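Local atomic coordinates of peptidase S9 prolyl oligopeptidase catalytic domain-containing protein (PDB entry 4HXF), a protein that probably cleaves peptides as a serine protease of the prolyl oligopeptidase family, in a self-compartmentalizing hexamer with beta-propeller and alpha/beta-hydrolase parts. Residues 26-31 with 45-50; 322-327 with 334-339. All coordinates share one frame; numbering follows the deposited sequence. Where two conformers were deposited one is given.

Contact 1: residues 26-31 with 45-50; sequences LVAYVL and IVIENL
V27 with E48 and Y29 with V46 form antiparallel hydrogen-bonded pairs, each closed by two N-H to O=C bonds, between strands whose N-to-C directions differ by 162°; L26-N49, A28-I47 and V30-I45 are the non-hydrogen-bonded pairs among them. The alpha carbons join in, A28 CA approaching V46 O to 3.2 Å. On the face carrying Y29, V46 and E48, a tyrosine chi1 of 56° sets CG over the backbone, between N and C, and leans the ring alongside V46. V46 CB stands 4.0 Å from the centroid of the Y29 ring in a CH-pi contact, over the face but displaced from its centre. V46 CG1 continues to the phenol end, 3.4 Å from Y29 OH, whereas V46 CG2 meets L31 CB at 4.1 Å. With both methyls gone, an alanine in place of this valine would probably open a gap beside the Y29 hydroxyl and against L31 CB, leaving the ring less closely packed along that side. The phenol donates to E48 OE2 at the ring edge, in plane; their modelled separation is so short that its exact value is doubtful. The carboxylate is turned 58° from the ring, and R55 forms a salt bridge with the same oxygen. On the other face, L26 CD2 packs 4.1 Å from I47 CG2, and A28 CB 4.2 Å from I47 CG1. These are the two middle strands of a four-stranded propeller blade, flanked by strands 16-23 and 54-59; A28, V30 and I45 rest on P64 of strand 62-66 in the next blade.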
loop_
_atom_site.group_PDB
_atom_site.type_symbol
_atom_site.label_atom_id
_atom_site.label_comp_id
_atom_site.label_asym_id
_atom_site.label_seq_id
_atom_site.Cartn_x
_atom_site.Cartn_y
_atom_site.Cartn_z
ATOM N N LEU A 26 -31.493 -16.956 28.851
ATOM C CA LEU A 26 -30.180 -16.829 28.132
ATOM C C LEU A 26 -29.006 -16.470 29.090
ATOM O O LEU A 26 -29.211 -15.760 30.100
ATOM C CB LEU A 26 -30.244 -15.758 27.054
ATOM C CG LEU A 26 -31.231 -16.044 25.896
ATOM C CD1 LEU A 26 -31.455 -14.758 25.076
ATOM C CD2 LEU A 26 -30.762 -17.226 25.038
ATOM N N VAL A 27 -27.810 -16.981 28.747
ATOM C CA VAL A 27 -26.569 -16.602 29.361
ATOM C C VAL A 27 -25.652 -16.127 28.261
ATOM O O VAL A 27 -25.662 -16.770 27.174
ATOM C CB VAL A 27 -26.061 -17.837 30.070
ATOM C CG1 VAL A 27 -24.759 -17.579 30.829
ATOM C CG2 VAL A 27 -27.148 -18.234 31.065
ATOM N N ALA A 28 -24.897 -15.055 28.475
ATOM C CA ALA A 28 -23.851 -14.651 27.532
ATOM C C ALA A 28 -22.579 -14.516 28.320
ATOM O O ALA A 28 -22.580 -14.246 29.526
ATOM C CB ALA A 28 -24.152 -13.336 26.822
ATOM N N TYR A 29 -21.459 -14.755 27.630
ATOM C CA TYR A 29 -20.150 -14.588 28.247
ATOM C C TYR A 29 -19.119 -14.452 27.170
ATOM O O TYR A 29 -19.439 -14.673 25.955
ATOM C CB TYR A 29 -19.824 -15.769 29.229
ATOM C CG TYR A 29 -19.878 -17.152 28.646
ATOM C CD1 TYR A 29 -21.058 -17.844 28.644
ATOM C CD2 TYR A 29 -18.789 -17.688 27.963
ATOM C CE1 TYR A 29 -21.150 -19.097 28.044
ATOM C CE2 TYR A 29 -18.865 -18.969 27.428
ATOM C CZ TYR A 29 -20.055 -19.655 27.437
ATOM O OH TYR A 29 -20.214 -20.902 26.901
ATOM N N VAL A 30 -17.867 -14.127 27.489
ATOM C CA VAL A 30 -16.791 -13.910 26.536
ATOM C C VAL A 30 -15.787 -15.058 26.673
ATOM O O VAL A 30 -15.421 -15.404 27.793
ATOM C CB VAL A 30 -15.993 -12.572 26.704
ATOM C CG1 VAL A 30 -14.942 -12.422 25.677
ATOM C CG2 VAL A 30 -17.056 -11.433 26.678
ATOM N N LEU A 31 -15.501 -15.659 25.555
ATOM C CA LEU A 31 -14.464 -16.735 25.422
ATOM C C LEU A 31 -13.227 -16.063 24.797
ATOM O O LEU A 31 -13.326 -15.497 23.680
ATOM C CB LEU A 31 -14.982 -17.823 24.503
ATOM C CG LEU A 31 -13.941 -18.836 24.007
ATOM C CD1 LEU A 31 -13.366 -19.645 25.166
ATOM C CD2 LEU A 31 -14.632 -19.804 23.018
ATOM N N ILE A 45 -18.034 -13.723 21.821
ATOM C CA ILE A 45 -19.159 -13.815 22.741
ATOM C C ILE A 45 -19.922 -15.086 22.456
ATOM O O ILE A 45 -20.237 -15.414 21.283
ATOM C CB ILE A 45 -20.100 -12.559 22.605
ATOM C CG1 ILE A 45 -19.387 -11.298 23.059
ATOM C CG2 ILE A 45 -21.404 -12.785 23.331
ATOM C CD1 ILE A 45 -20.111 -9.983 22.602
ATOM N N VAL A 46 -20.255 -15.825 23.506
ATOM C CA VAL A 46 -21.038 -17.045 23.407
ATOM C C VAL A 46 -22.350 -16.790 24.101
ATOM O O VAL A 46 -22.388 -16.228 25.204
ATOM C CB VAL A 46 -20.292 -18.248 24.057
ATOM C CG1 VAL A 46 -21.149 -19.545 23.892
ATOM C CG2 VAL A 46 -18.879 -18.354 23.442
ATOM N N ILE A 47 -23.431 -17.158 23.461
ATOM C CA ILE A 47 -24.790 -17.026 24.023
ATOM C C ILE A 47 -25.343 -18.400 24.125
ATOM O O ILE A 47 -25.438 -19.170 23.122
ATOM C CB ILE A 47 -25.690 -16.172 23.105
ATOM C CG1 ILE A 47 -25.032 -14.737 22.947
ATOM C CG2 ILE A 47 -27.123 -16.106 23.626
ATOM C CD1 ILE A 47 -25.328 -14.096 21.636
ATOM N N GLU A 48 -25.657 -18.778 25.357
ATOM C CA GLU A 48 -26.242 -20.099 25.603
ATOM C C GLU A 48 -27.663 -20.034 25.989
ATOM O O GLU A 48 -28.080 -19.169 26.792
ATOM C CB GLU A 48 -25.563 -20.870 26.677
ATOM C CG GLU A 48 -24.161 -20.974 26.345
ATOM C CD GLU A 48 -23.485 -22.167 26.970
ATOM O OE1 GLU A 48 -24.090 -23.053 27.645
ATOM O OE2 GLU A 48 -22.271 -22.116 26.780
ATOM N N ASN A 49 -28.437 -20.955 25.422
ATOM C CA ASN A 49 -29.886 -20.914 25.764
ATOM C C ASN A 49 -30.099 -22.084 26.650
ATOM O O ASN A 49 -29.984 -23.189 26.143
ATOM C CB ASN A 49 -30.848 -21.051 24.575
ATOM C CG ASN A 49 -32.329 -21.103 25.057
ATOM O OD1 ASN A 49 -32.739 -22.014 25.782
ATOM N ND2 ASN A 49 -33.052 -20.057 24.786
ATOM N N LEU A 50 -30.466 -21.819 27.924
ATOM C CA LEU A 50 -30.474 -22.823 28.988
ATOM C C LEU A 50 -31.673 -23.789 28.703
ATOM O O LEU A 50 -31.642 -24.946 29.076
ATOM C CB LEU A 50 -30.569 -22.150 30.357
ATOM C CG LEU A 50 -29.437 -21.197 30.720
ATOM C CD1 LEU A 50 -29.808 -20.198 31.826
ATOM C CD2 LEU A 50 -28.240 -22.038 31.067
#

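Contact 2: residues 322-327 with 334-339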
loop_
_atom_site.group_PDB
_atom_site.type_symbol
_atom_site.label_atom_id
_atom_site.label_comp_id
_atom_site.label_asym_id
_atom_site.label_seq_id
_atom_site.Cartn_x
_atom_site.Cartn_y
_atom_site.Cartn_z
ATOM N N PRO A 322 -8.867 -23.187 35.452
ATOM C CA PRO A 322 -9.456 -21.891 35.090
ATOM C C PRO A 322 -10.937 -21.938 35.179
ATOM O O PRO A 322 -11.575 -23.000 35.139
ATOM C CB PRO A 322 -9.005 -21.667 33.633
ATOM C CG PRO A 322 -7.729 -22.531 33.473
ATOM C CD PRO A 322 -8.011 -23.741 34.358
ATOM N N ALA A 323 -11.528 -20.745 35.191
ATOM C CA ALA A 323 -12.964 -20.577 35.367
ATOM C C ALA A 323 -13.762 -21.367 34.352
ATOM O O ALA A 323 -13.459 -21.428 33.164
ATOM C CB ALA A 323 -13.399 -19.076 35.240
ATOM N N GLU A 324 -14.848 -21.923 34.853
ATOM C CA GLU A 324 -15.919 -22.458 34.037
ATOM C C GLU A 324 -17.213 -21.850 34.544
ATOM O O GLU A 324 -17.309 -21.387 35.666
ATOM C CB GLU A 324 -16.007 -24.022 34.079
ATOM C CG GLU A 324 -14.800 -24.781 33.573
ATOM C CD GLU A 324 -14.599 -24.798 32.062
ATOM O OE1 GLU A 324 -13.499 -25.231 31.641
ATOM O OE2 GLU A 324 -15.535 -24.422 31.274
ATOM N N LEU A 325 -18.293 -21.997 33.780
ATOM C CA LEU A 325 -19.596 -21.412 34.125
ATOM C C LEU A 325 -20.461 -22.445 34.773
ATOM O O LEU A 325 -20.455 -23.665 34.414
ATOM C CB LEU A 325 -20.332 -20.855 32.885
ATOM C CG LEU A 325 -21.551 -19.925 33.063
ATOM C CD1 LEU A 325 -21.141 -18.566 33.666
ATOM C CD2 LEU A 325 -22.214 -19.830 31.651
ATOM N N TYR A 326 -21.170 -21.942 35.752
ATOM C CA TYR A 326 -22.141 -22.691 36.528
ATOM C C TYR A 326 -23.490 -21.972 36.714
ATOM O O TYR A 326 -23.648 -20.760 36.523
ATOM C CB TYR A 326 -21.571 -22.863 37.966
ATOM C CG TYR A 326 -20.330 -23.708 38.047
ATOM C CD1 TYR A 326 -19.107 -23.206 37.592
ATOM C CD2 TYR A 326 -20.379 -25.019 38.450
ATOM C CE1 TYR A 326 -17.982 -23.997 37.596
ATOM C CE2 TYR A 326 -19.245 -25.844 38.460
ATOM C CZ TYR A 326 -18.049 -25.316 38.053
ATOM O OH TYR A 326 -16.940 -26.121 38.025
ATOM N N LEU A 327 -24.490 -22.767 36.942
ATOM C CA LEU A 327 -25.865 -22.257 37.182
ATOM C C LEU A 327 -26.288 -22.763 38.602
ATOM O O LEU A 327 -25.930 -23.846 39.025
ATOM C CB LEU A 327 -26.808 -22.773 36.077
ATOM C CG LEU A 327 -28.348 -22.778 36.216
ATOM C CD1 LEU A 327 -29.004 -21.426 36.057
ATOM C CD2 LEU A 327 -28.943 -23.673 35.134
ATOM N N GLN A 334 -22.802 -27.553 36.847
ATOM C CA GLN A 334 -21.790 -27.027 35.914
ATOM C C GLN A 334 -22.360 -26.917 34.479
ATOM O O GLN A 334 -23.044 -27.893 34.027
ATOM C CB GLN A 334 -20.583 -27.898 35.975
ATOM C CG GLN A 334 -19.376 -27.366 35.117
ATOM C CD GLN A 334 -18.181 -28.270 35.270
ATOM O OE1 GLN A 334 -18.163 -29.132 36.139
ATOM N NE2 GLN A 334 -17.182 -28.141 34.385
ATOM N N LEU A 335 -22.236 -25.771 33.846
ATOM C CA LEU A 335 -22.776 -25.494 32.528
ATOM C C LEU A 335 -21.707 -25.748 31.488
ATOM O O LEU A 335 -22.070 -26.115 30.372
ATOM C CB LEU A 335 -23.338 -24.043 32.291
ATOM C CG LEU A 335 -24.525 -23.785 33.251
ATOM C CD1 LEU A 335 -24.989 -22.369 32.931
ATOM C CD2 LEU A 335 -25.552 -24.873 32.923
ATOM N N THR A 336 -20.452 -25.378 31.746
ATOM C CA THR A 336 -19.436 -25.430 30.629
ATOM C C THR A 336 -18.312 -26.360 31.089
ATOM O O THR A 336 -18.016 -26.501 32.299
ATOM C CB THR A 336 -18.890 -24.094 30.186
ATOM O OG1 THR A 336 -18.059 -23.504 31.208
ATOM C CG2 THR A 336 -19.935 -23.071 29.766
ATOM N N ASP A 337 -17.549 -26.883 30.117
ATOM C CA ASP A 337 -16.418 -27.669 30.392
ATOM C C ASP A 337 -15.331 -27.421 29.291
ATOM O O ASP A 337 -14.827 -28.346 28.642
ATOM C CB ASP A 337 -16.728 -29.154 30.424
ATOM C CG ASP A 337 -15.603 -29.965 31.030
ATOM O OD1 ASP A 337 -14.798 -29.431 31.802
ATOM O OD2 ASP A 337 -15.546 -31.170 30.705
ATOM N N TYR A 338 -15.057 -26.148 29.042
ATOM C CA TYR A 338 -14.148 -25.760 27.950
ATOM C C TYR A 338 -12.787 -26.385 28.023
ATOM O O TYR A 338 -12.286 -26.836 26.999
ATOM C CB TYR A 338 -13.950 -24.248 27.849
ATOM C CG TYR A 338 -15.075 -23.530 27.147
ATOM C CD1 TYR A 338 -16.193 -23.108 27.822
ATOM C CD2 TYR A 338 -15.075 -23.394 25.782
ATOM C CE1 TYR A 338 -17.252 -22.471 27.208
ATOM C CE2 TYR A 338 -16.171 -22.826 25.136
ATOM C CZ TYR A 338 -17.218 -22.326 25.851
ATOM O OH TYR A 338 -18.263 -21.770 25.197
ATOM N N ASN A 339 -12.212 -26.504 29.240
ATOM C CA ASN A 339 -10.857 -27.025 29.392
ATOM C C ASN A 339 -10.757 -28.483 29.816
ATOM O O ASN A 339 -9.711 -28.971 30.168
ATOM C CB ASN A 339 -10.006 -26.117 30.288
ATOM C CG ASN A 339 -9.859 -24.700 29.729
ATOM O OD1 ASN A 339 -9.458 -24.573 28.606
ATOM N ND2 ASN A 339 -10.231 -23.679 30.516
HETATM O O HOH W 1 -11.231 -24.702 33.121
#
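E324 OE2 is gripped by two donors across the contact: T336 OG1 at 2.7 Å, on the anti lone pair, and Y338 N at 2.9 Å, on the syn side but 30° out of the carboxylate plane. The setting is the last hairpin of a beta-propeller blade, strands 324-328 and 332-334, and the loop that leads from it to helix 340-343. A bend at chi2 (-74°) carries the E324 carboxylate over that loop, where its other oxygen, OE1, accepts from N339 N at 3.0 Å. Charge balance probably comes from R321, which forms salt bridges with both E324 and D337. T336 OG1 works both ways, for it also accepts an almost straight bond (177°) from L325 N. One oxygen, L325 O, in turn takes L335 N and T336 N from the same side of its carbonyl plane. Y326 lies against Q334, whose CG sits over the ring face in a CH-pi contact, while Q334 NE2 bonds to T336 O at 2.8 Å. L335 CD1 packs 3.7 Å from L327 CB. N339 OD1 accepts from A15 N, and one water finishes the arrangement, donating to P322 O and E324 OE1 and accepting from N339 ND2 at 3.0 Å.

Contacts 1 and 2 belong to different blades, the first and the last along the chain, which meet side by side as the propeller ring closes. Each blade is built from consecutive strands, so the seam relies on side chains and not on a shared strand, as in prolyl oligopeptidase. Y29 OH lies 2.7 Å from Y338 OH, a probable hydrogen bond, and V27 and L50 pack on L325 and L335. Contact 1 is regular strand pairing, almost wholly buried; contact 2 is mostly buried too, but Q334 is exposed, and beyond the end of strand 332-334 a carboxylate from the neighbouring strand takes N-H groups and a hydroxyl of the loop.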